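Local coordinates for ethylbenzene dehydrogenase alpha-subunit (Aromatoleum aromaticum, PDB 2IVF), which forms the alpha-subunit of a three-chain molybdenum enzyme of the molybdopterin oxidoreductase family, housing two pterin dinucleotide cofactors and an iron/sulfur cluster, at residues W72-V77 and Y95-N100; G139-K144 and C652-E657; H659-P664 and D738-M743. One frame throughout, in Å; residues are numbered along the deposited sequence.

Contact 1: residues W72-V77 and Y95-N100; sequences WKWDKV and YVYVRN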
# COMPACT_ATOMS: atom_id res chain seq x y z
N TRP A 72 0.71 26.83 -2.61
CA TRP A 72 0.81 26.26 -3.95
C TRP A 72 1.95 27.03 -4.67
O TRP A 72 1.74 27.81 -5.62
CB TRP A 72 -0.55 26.33 -4.67
CG TRP A 72 -0.53 25.65 -5.96
CD1 TRP A 72 -0.69 26.23 -7.17
CD2 TRP A 72 -0.21 24.29 -6.20
NE1 TRP A 72 -0.54 25.31 -8.14
CE2 TRP A 72 -0.22 24.11 -7.59
CE3 TRP A 72 0.06 23.17 -5.37
CZ2 TRP A 72 0.01 22.86 -8.20
CZ3 TRP A 72 0.33 21.95 -5.98
CH2 TRP A 72 0.32 21.82 -7.38
N LYS A 73 3.15 26.79 -4.17
CA LYS A 73 4.37 27.47 -4.59
C LYS A 73 5.52 26.53 -4.33
O LYS A 73 5.46 25.71 -3.43
CB LYS A 73 4.57 28.75 -3.79
CG LYS A 73 3.61 29.79 -4.20
CD LYS A 73 3.68 30.99 -3.36
CE LYS A 73 2.53 31.92 -3.68
NZ LYS A 73 2.98 32.99 -4.59
N TRP A 74 6.58 26.64 -5.11
CA TRP A 74 7.73 25.77 -4.97
C TRP A 74 8.88 26.39 -5.74
O TRP A 74 8.68 27.37 -6.46
CB TRP A 74 7.43 24.37 -5.49
CG TRP A 74 6.97 24.33 -6.88
CD1 TRP A 74 7.75 24.29 -8.00
CD2 TRP A 74 5.59 24.36 -7.35
NE1 TRP A 74 6.95 24.31 -9.13
CE2 TRP A 74 5.63 24.32 -8.76
CE3 TRP A 74 4.34 24.41 -6.72
CZ2 TRP A 74 4.49 24.35 -9.54
CZ3 TRP A 74 3.19 24.41 -7.51
CH2 TRP A 74 3.27 24.37 -8.89
N ASP A 75 10.07 25.82 -5.60
CA ASP A 75 11.25 26.39 -6.26
C ASP A 75 11.58 25.67 -7.57
O ASP A 75 11.96 26.30 -8.55
CB ASP A 75 12.46 26.32 -5.33
CG ASP A 75 12.33 27.25 -4.10
OD1 ASP A 75 11.58 28.25 -4.17
OD2 ASP A 75 13.02 26.99 -3.09
N LYS A 76 11.54 24.34 -7.54
CA LYS A 76 11.83 23.56 -8.73
C LYS A 76 11.16 22.21 -8.72
O LYS A 76 10.62 21.76 -7.72
CB LYS A 76 13.34 23.38 -8.91
CG LYS A 76 13.97 22.55 -7.86
CD LYS A 76 15.34 21.94 -8.25
CE LYS A 76 15.72 20.90 -7.14
NZ LYS A 76 16.70 19.86 -7.53
N VAL A 77 11.17 21.56 -9.87
CA VAL A 77 10.54 20.26 -10.02
C VAL A 77 11.51 19.40 -10.80
O VAL A 77 12.09 19.85 -11.80
CB VAL A 77 9.19 20.33 -10.77
CG1 VAL A 77 8.62 18.94 -10.91
CG2 VAL A 77 8.21 21.28 -10.06
N TYR A 95 6.49 14.12 -10.48
CA TYR A 95 7.09 15.43 -10.31
C TYR A 95 7.45 15.47 -8.86
O TYR A 95 6.61 15.17 -8.01
CB TYR A 95 6.09 16.50 -10.59
CG TYR A 95 5.65 16.59 -12.00
CD1 TYR A 95 6.59 16.75 -13.04
CD2 TYR A 95 4.30 16.58 -12.32
CE1 TYR A 95 6.18 16.85 -14.35
CE2 TYR A 95 3.91 16.73 -13.60
CZ TYR A 95 4.84 16.85 -14.61
OH TYR A 95 4.41 16.96 -15.91
N VAL A 96 8.70 15.78 -8.59
CA VAL A 96 9.21 15.99 -7.24
C VAL A 96 9.41 17.47 -7.04
O VAL A 96 10.21 18.12 -7.76
CB VAL A 96 10.53 15.21 -7.02
CG1 VAL A 96 11.10 15.45 -5.55
CG2 VAL A 96 10.24 13.71 -7.29
N TYR A 97 8.65 18.03 -6.09
CA TYR A 97 8.59 19.49 -5.90
C TYR A 97 9.48 19.88 -4.75
O TYR A 97 9.29 19.42 -3.63
CB TYR A 97 7.18 19.96 -5.56
CG TYR A 97 6.15 19.73 -6.61
CD1 TYR A 97 5.58 18.47 -6.77
CD2 TYR A 97 5.68 20.78 -7.38
CE1 TYR A 97 4.63 18.24 -7.70
CE2 TYR A 97 4.68 20.57 -8.35
CZ TYR A 97 4.16 19.30 -8.49
OH TYR A 97 3.20 19.05 -9.42
N VAL A 98 10.48 20.70 -5.04
CA VAL A 98 11.48 21.06 -4.05
C VAL A 98 11.24 22.50 -3.68
O VAL A 98 11.04 23.33 -4.54
CB VAL A 98 12.90 20.91 -4.61
CG1 VAL A 98 13.95 21.51 -3.63
CG2 VAL A 98 13.19 19.47 -4.97
N ARG A 99 11.26 22.80 -2.39
CA ARG A 99 11.34 24.16 -2.00
C ARG A 99 12.13 24.34 -0.73
O ARG A 99 12.21 23.45 0.12
CB ARG A 99 9.96 24.81 -1.96
CG ARG A 99 9.06 24.27 -0.97
CD ARG A 99 7.68 24.91 -1.11
NE ARG A 99 6.95 24.61 0.09
CZ ARG A 99 5.65 24.74 0.28
NH1 ARG A 99 4.83 25.17 -0.69
NH2 ARG A 99 5.17 24.42 1.48
N ASN A 100 12.80 25.49 -0.65
CA ASN A 100 13.67 25.77 0.47
C ASN A 100 14.65 24.60 0.64
O ASN A 100 14.92 24.20 1.75
CB ASN A 100 12.82 25.96 1.73
CG ASN A 100 11.74 27.05 1.57
OD1 ASN A 100 11.98 28.08 0.94
ND2 ASN A 100 10.56 26.82 2.15
O HOH W 1 13.54 29.16 -1.67
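D75 and K76 both face V98, a classic beta bulge opening an antiparallel strand pair. The V98 carbonyl oxygen accepts from D75 N (2.9 Å) and from K76 N (3.2 Å), while V98 N returns a bond to K76 O (2.9 Å). Beyond the bulge V77 and Y97 make a non-hydrogen-bonded pair. Here V77 rests CG1 on Y95 CB (3.5 Å) and CG2 against the Y97 ring. That ring turns its edge to the face of W74 in a T-shaped stack, planes 80° apart, with Y97 CD2 3.6 Å from W74 CD2. On the loop side of the bulge, R99 CG sits between the backbone N and the carbonyl carbon (chi1 65°), and the extended chain runs past W74 CA to the K73 carbonyl. NH1 donates to K73 O (2.9 Å) in the guanidinium plane; E71 O is its second acceptor. D75 OD2 receives N100 N from above the carboxylate plane, and a water bridges the same oxygen to N100 OD1. Strand 94-99 is the middle of a three-stranded antiparallel sheet, between 76-80 and 102-108. W104 of the latter meets R99 in a cation-pi contact, and P348 O of the beta-subunit binds Y97 OH.

Contact 2: residues G139-K144 and C652-E657; sequences GDERVK and CAWYYE. With MD1 (phosphoric acid 4-(2-amino-4-oxo-3,4,5,6,-tetrahydro-pteridin-6-yl)-2-hydroxy-3,4-dimercapto-but-3-en-yl ester guanylate ester), chain N.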
# COMPACT_ATOMS: atom_id res chain seq x y z
N GLY A 139 11.46 11.78 7.92
CA GLY A 139 10.91 11.06 9.04
C GLY A 139 11.93 10.56 10.04
O GLY A 139 13.11 10.34 9.70
N ASP A 140 11.47 10.34 11.26
CA ASP A 140 12.35 9.94 12.34
C ASP A 140 12.79 8.49 12.23
O ASP A 140 13.52 8.00 13.08
CB ASP A 140 11.67 10.14 13.67
CG ASP A 140 11.58 11.60 14.06
OD1 ASP A 140 12.45 12.38 13.65
OD2 ASP A 140 10.64 11.95 14.78
N GLU A 141 12.33 7.79 11.19
CA GLU A 141 12.83 6.44 10.95
C GLU A 141 14.19 6.45 10.31
O GLU A 141 14.82 5.41 10.20
CB GLU A 141 11.88 5.67 10.07
CG GLU A 141 11.70 6.28 8.65
CD GLU A 141 10.42 7.08 8.52
OE1 GLU A 141 10.24 8.05 9.32
OE2 GLU A 141 9.61 6.76 7.59
N ARG A 142 14.67 7.61 9.87
CA ARG A 142 15.91 7.63 9.09
C ARG A 142 17.16 7.55 9.92
O ARG A 142 17.27 8.20 10.95
CB ARG A 142 15.99 8.88 8.25
CG ARG A 142 14.98 8.96 7.21
CD ARG A 142 15.37 10.04 6.21
NE ARG A 142 16.46 9.60 5.37
CZ ARG A 142 16.82 10.18 4.23
NH1 ARG A 142 16.18 11.23 3.80
NH2 ARG A 142 17.84 9.67 3.52
N VAL A 143 18.11 6.76 9.43
CA VAL A 143 19.46 6.78 9.90
C VAL A 143 20.29 7.67 8.95
O VAL A 143 20.24 7.52 7.72
CB VAL A 143 19.97 5.37 10.08
CG1 VAL A 143 19.09 4.70 11.11
CG2 VAL A 143 19.90 4.58 8.80
N LYS A 144 20.94 8.66 9.54
CA LYS A 144 21.62 9.72 8.82
C LYS A 144 23.11 9.75 9.09
O LYS A 144 23.86 10.45 8.38
CB LYS A 144 20.97 11.08 9.17
CG LYS A 144 19.59 11.29 8.53
CD LYS A 144 18.91 12.67 8.86
CE LYS A 144 19.09 13.14 10.29
NZ LYS A 144 18.38 14.45 10.55
N CYS A 652 22.26 5.53 4.23
CA CYS A 652 22.16 5.63 2.79
C CYS A 652 21.17 6.66 2.30
O CYS A 652 20.21 7.06 2.98
CB CYS A 652 21.81 4.27 2.19
SG CYS A 652 23.09 3.08 2.54
N ALA A 653 21.45 7.11 1.09
CA ALA A 653 20.63 8.04 0.40
C ALA A 653 19.34 7.30 0.01
O ALA A 653 19.38 6.11 -0.28
CB ALA A 653 21.39 8.56 -0.83
N TRP A 654 18.19 7.98 0.03
CA TRP A 654 16.93 7.31 -0.27
C TRP A 654 16.40 7.79 -1.65
O TRP A 654 17.11 8.42 -2.42
CB TRP A 654 15.91 7.61 0.85
CG TRP A 654 15.05 6.47 1.25
CD1 TRP A 654 14.85 5.30 0.57
CD2 TRP A 654 14.27 6.37 2.45
NE1 TRP A 654 14.02 4.49 1.27
CE2 TRP A 654 13.67 5.11 2.44
CE3 TRP A 654 14.05 7.23 3.54
CZ2 TRP A 654 12.81 4.68 3.46
CZ3 TRP A 654 13.19 6.80 4.56
CH2 TRP A 654 12.61 5.53 4.52
N TYR A 655 15.14 7.52 -1.93
CA TYR A 655 14.58 7.87 -3.25
C TYR A 655 14.53 9.39 -3.35
O TYR A 655 14.26 10.09 -2.37
CB TYR A 655 13.19 7.24 -3.51
CG TYR A 655 13.09 5.83 -2.97
CD1 TYR A 655 14.19 4.97 -2.96
CD2 TYR A 655 11.90 5.38 -2.43
CE1 TYR A 655 14.09 3.70 -2.45
CE2 TYR A 655 11.80 4.13 -1.90
CZ TYR A 655 12.87 3.31 -1.91
OH TYR A 655 12.73 2.11 -1.35
N TYR A 656 14.84 9.86 -4.55
CA TYR A 656 14.92 11.31 -4.88
C TYR A 656 16.23 11.93 -4.47
O TYR A 656 16.49 13.11 -4.78
CB TYR A 656 13.84 12.17 -4.24
CG TYR A 656 12.39 11.77 -4.34
CD1 TYR A 656 11.92 10.85 -5.28
CD2 TYR A 656 11.46 12.37 -3.48
CE1 TYR A 656 10.58 10.50 -5.33
CE2 TYR A 656 10.13 12.05 -3.51
CZ TYR A 656 9.67 11.11 -4.46
OH TYR A 656 8.35 10.80 -4.51
N GLU A 657 17.07 11.17 -3.79
CA GLU A 657 18.32 11.71 -3.20
C GLU A 657 19.56 11.13 -3.86
O GLU A 657 20.70 11.37 -3.43
CB GLU A 657 18.40 11.40 -1.72
CG GLU A 657 17.31 12.07 -0.88
CD GLU A 657 17.41 11.72 0.59
OE1 GLU A 657 18.01 10.67 0.91
OE2 GLU A 657 16.88 12.48 1.44
PB MD1 N . 12.70 -7.40 2.47
O3B MD1 N . 11.87 -6.12 2.87
O1B MD1 N . 13.35 -7.11 1.16
O2B MD1 N . 13.44 -7.99 3.61
O3A MD1 N . 11.54 -8.44 2.18
C10 MD1 N . 10.94 -8.60 0.87
C11 MD1 N . 9.77 -9.54 1.12
O11 MD1 N . 8.75 -8.68 1.71
C12 MD1 N . 9.25 -10.08 -0.19
S12 MD1 N . 9.64 -9.35 -1.68
C13 MD1 N . 8.38 -11.14 -0.22
S13 MD1 N . 7.73 -11.73 -1.67
C14 MD1 N . 7.96 -11.87 0.99
N15 MD1 N . 6.58 -11.90 1.33
C16 MD1 N . 6.14 -12.44 2.51
C15 MD1 N . 4.78 -12.54 2.70
O14 MD1 N . 3.96 -12.14 1.82
N17 MD1 N . 4.40 -13.01 3.92
C17 MD1 N . 5.33 -13.44 4.86
N16 MD1 N . 4.85 -13.90 6.01
N18 MD1 N . 6.65 -13.37 4.62
C20 MD1 N . 7.06 -12.89 3.47
N8 MD1 N . 8.39 -12.88 3.20
C7 MD1 N . 8.98 -12.31 2.01
PA MD1 N . 12.03 -5.03 4.04
O1A MD1 N . 11.33 -3.81 3.53
O2A MD1 N . 11.53 -5.63 5.29
O5' MD1 N . 13.58 -4.75 4.19
C5' MD1 N . 14.19 -4.02 3.13
C4' MD1 N . 14.98 -2.90 3.69
O4' MD1 N . 15.39 -2.17 2.54
C1' MD1 N . 15.50 -0.82 3.00
N9 MD1 N . 15.52 0.18 1.94
C4 MD1 N . 16.61 0.81 1.55
N3 MD1 N . 17.89 0.68 1.98
C2 MD1 N . 18.86 1.41 1.44
N2 MD1 N . 20.15 1.26 1.86
N1 MD1 N . 18.52 2.35 0.50
C6 MD1 N . 17.25 2.55 0.01
O6 MD1 N . 17.06 3.37 -0.88
C5 MD1 N . 16.24 1.73 0.55
N7 MD1 N . 14.93 1.63 0.38
C8 MD1 N . 14.50 0.68 1.22
C2' MD1 N . 14.28 -0.61 3.89
O2' MD1 N . 14.45 0.44 4.87
C3' MD1 N . 14.05 -2.00 4.51
O3' MD1 N . 14.43 -2.04 5.91
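One face of the R142 guanidinium carries the six-membered side of the W654 indole, CE3 lying 3.8 Å above its plane and offset toward the rim, with the two planes tilted by 60°. E657 meets its edge in a bidentate, end-on salt bridge, with C652 O also near that plane without bonding. The salt bridge joins two turns of this molybdopterin oxidoreductase fold, type I G139-R142 and type II W654-E657. The bond from R142 NH1 to E657 OE2 is a straight 2.8 Å; NH2 reaches the syn lone pair of E657 OE1, and the flat groups are nearly coplanar. A bend in the arginine chain at chi3 (74°) turns this end across the indole, and NH1 also bonds L137 O. E657 OE1 is gripped twice, since W654 N also donates to it, tying the carboxylate to its own turn. With both oxygens engaged in a buried setting, the glutamate is probably kept ionised by the arginine. W654 lays CD1 over one face of the Y655 ring, and both line the MD1 pocket with C652 and A653. Y655 OH, hydrogen-bonded to H194 O, lies 2.8 Å from N7 of MD1, and W654 NE1 is 3.1 Å from that nitrogen.

Contact 3: residues H659-P664 and D738-M743; sequences HEMTTP and DCLKEM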
# COMPACT_ATOMS: atom_id res chain seq x y z
N HIS A 659 20.67 9.40 -8.07
CA HIS A 659 20.20 9.05 -9.43
C HIS A 659 19.93 7.55 -9.47
O HIS A 659 20.70 6.74 -8.89
CB HIS A 659 21.24 9.37 -10.46
CG HIS A 659 21.67 10.80 -10.46
ND1 HIS A 659 22.66 11.27 -9.64
CD2 HIS A 659 21.25 11.85 -11.20
CE1 HIS A 659 22.83 12.56 -9.86
NE2 HIS A 659 22.00 12.94 -10.81
N GLU A 660 18.83 7.18 -10.11
CA GLU A 660 18.46 5.78 -10.28
C GLU A 660 17.52 5.59 -11.44
O GLU A 660 17.11 6.54 -12.10
CB GLU A 660 17.80 5.26 -8.98
CG GLU A 660 18.70 4.46 -8.06
CD GLU A 660 19.06 3.10 -8.64
OE1 GLU A 660 18.53 2.77 -9.72
OE2 GLU A 660 19.86 2.38 -8.02
N MET A 661 17.19 4.33 -11.69
CA MET A 661 16.20 4.00 -12.68
C MET A 661 15.36 2.91 -12.08
O MET A 661 15.91 2.04 -11.40
CB MET A 661 16.90 3.44 -13.88
CG MET A 661 16.07 3.24 -15.06
SD MET A 661 17.23 2.96 -16.44
CE MET A 661 18.01 1.48 -15.88
N THR A 662 14.05 2.93 -12.32
CA THR A 662 13.20 1.87 -11.81
C THR A 662 13.49 0.54 -12.53
O THR A 662 14.26 0.48 -13.47
CB THR A 662 11.76 2.25 -11.97
OG1 THR A 662 11.51 2.53 -13.34
CG2 THR A 662 11.46 3.49 -11.15
N THR A 663 12.95 -0.55 -12.00
CA THR A 663 13.21 -1.88 -12.53
C THR A 663 11.88 -2.50 -12.88
O THR A 663 11.31 -3.26 -12.10
CB THR A 663 13.91 -2.78 -11.49
OG1 THR A 663 13.10 -2.88 -10.30
CG2 THR A 663 15.27 -2.17 -11.13
N PRO A 664 11.37 -2.16 -14.05
CA PRO A 664 10.02 -2.63 -14.44
C PRO A 664 10.02 -4.10 -14.94
O PRO A 664 11.06 -4.67 -15.35
CB PRO A 664 9.68 -1.70 -15.61
CG PRO A 664 11.00 -1.47 -16.23
CD PRO A 664 11.96 -1.35 -15.12
N ASP A 738 27.19 7.86 -12.43
CA ASP A 738 28.12 7.11 -13.26
C ASP A 738 27.49 5.79 -13.69
O ASP A 738 27.50 5.45 -14.87
CB ASP A 738 29.38 6.78 -12.50
CG ASP A 738 30.25 7.98 -12.22
OD1 ASP A 738 30.16 9.01 -12.93
OD2 ASP A 738 31.06 7.85 -11.28
N CYS A 739 26.95 5.07 -12.70
CA CYS A 739 26.36 3.76 -12.89
C CYS A 739 25.06 3.81 -13.73
O CYS A 739 24.82 2.90 -14.51
CB CYS A 739 26.06 3.12 -11.55
SG CYS A 739 27.59 2.67 -10.69
N LEU A 740 24.28 4.88 -13.56
CA LEU A 740 23.07 5.09 -14.32
C LEU A 740 23.39 5.26 -15.78
O LEU A 740 22.72 4.68 -16.62
CB LEU A 740 22.29 6.27 -13.78
CG LEU A 740 20.91 6.49 -14.42
CD1 LEU A 740 20.05 5.22 -14.38
CD2 LEU A 740 20.15 7.64 -13.76
N LYS A 741 24.36 6.08 -16.10
CA LYS A 741 24.80 6.25 -17.45
C LYS A 741 25.26 4.91 -18.05
O LYS A 741 25.01 4.63 -19.19
CB LYS A 741 25.95 7.22 -17.50
CG LYS A 741 25.54 8.64 -17.11
CD LYS A 741 26.76 9.56 -17.08
CE LYS A 741 26.30 11.00 -17.14
NZ LYS A 741 27.46 11.84 -17.06
N GLU A 742 25.97 4.10 -17.25
CA GLU A 742 26.37 2.78 -17.72
C GLU A 742 25.15 1.85 -17.93
O GLU A 742 25.12 1.09 -18.91
CB GLU A 742 27.34 2.13 -16.74
CG GLU A 742 27.83 0.78 -17.16
CD GLU A 742 28.58 0.77 -18.45
OE1 GLU A 742 29.10 1.82 -18.87
OE2 GLU A 742 28.64 -0.31 -19.07
N MET A 743 24.19 1.92 -17.03
CA MET A 743 22.97 1.13 -17.20
C MET A 743 22.22 1.56 -18.44
O MET A 743 21.62 0.73 -19.09
CB MET A 743 22.06 1.25 -16.02
CG MET A 743 22.55 0.54 -14.81
SD MET A 743 21.31 0.62 -13.55
CE MET A 743 22.01 -0.63 -12.46
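M661 meets L740 at its first side-chain carbon, CB lying 3.7 Å from L740 CD1. CG then stands anti to the backbone N (chi1 -171°), which runs the thioether alongside the helix, and SD passes the same leucine methyl at 4.2 Å. A turn about the last torsion (chi3 63°) finally swings CE toward M743, where the methyl touches both CB and SD, the former at 4.1 Å. The methionine thus spans about one helical turn, from L740 to M743, and F762 and N487 of two other helices also pack on it. L740 serves the strand with both of its branches: besides CD1 on M661, CD2 approaches E660 O (3.6 Å) and the CB of H659 (3.9 Å), so that the leucine covers three successive residues of the strand. This is alpha/beta packing at the margin of a sheet. Strand 659-661 is an outermost strand of a three-stranded antiparallel sheet, and helix 736-749 runs beside it with the segment axes 7.9 Å apart and inclined by 28°, pointing roughly the same way. Side chain to side chain the contact is apolar, but polar ties surround it: N736, at the start of the helix, donates through ND2 to H659 O. E660 directs its CB away from the helix and folds its carboxylate back, where OE1 accepts M661 N through its anti lone pair (2.8 Å). S197 OG also bonds to OE1, and I198 N donates to OE2, fastening the glutamate to the beginning of helix 197-210.

The three contacts lie on one side of the chain's centre. The centre of contact 2 is about 19 Å from each of the others, and those of contacts 1 and 3 are about 24 Å apart. Along the chain they follow in series. Contact 1 belongs to the N-terminal sheet at the beta-subunit, and it touches contact 2 where V96 CG1 packs on Y656 CD2 (3.7 Å). Contact 2 passes into contact 3 through K658 alone, as the chain leaves strand 648-651 of a six-stranded sheet, lines the MD1 pocket and enters strand 659-661 of another sheet. A path of packing and covalent chain therefore leads from the subunit interface past the cofactor to helix 736-749.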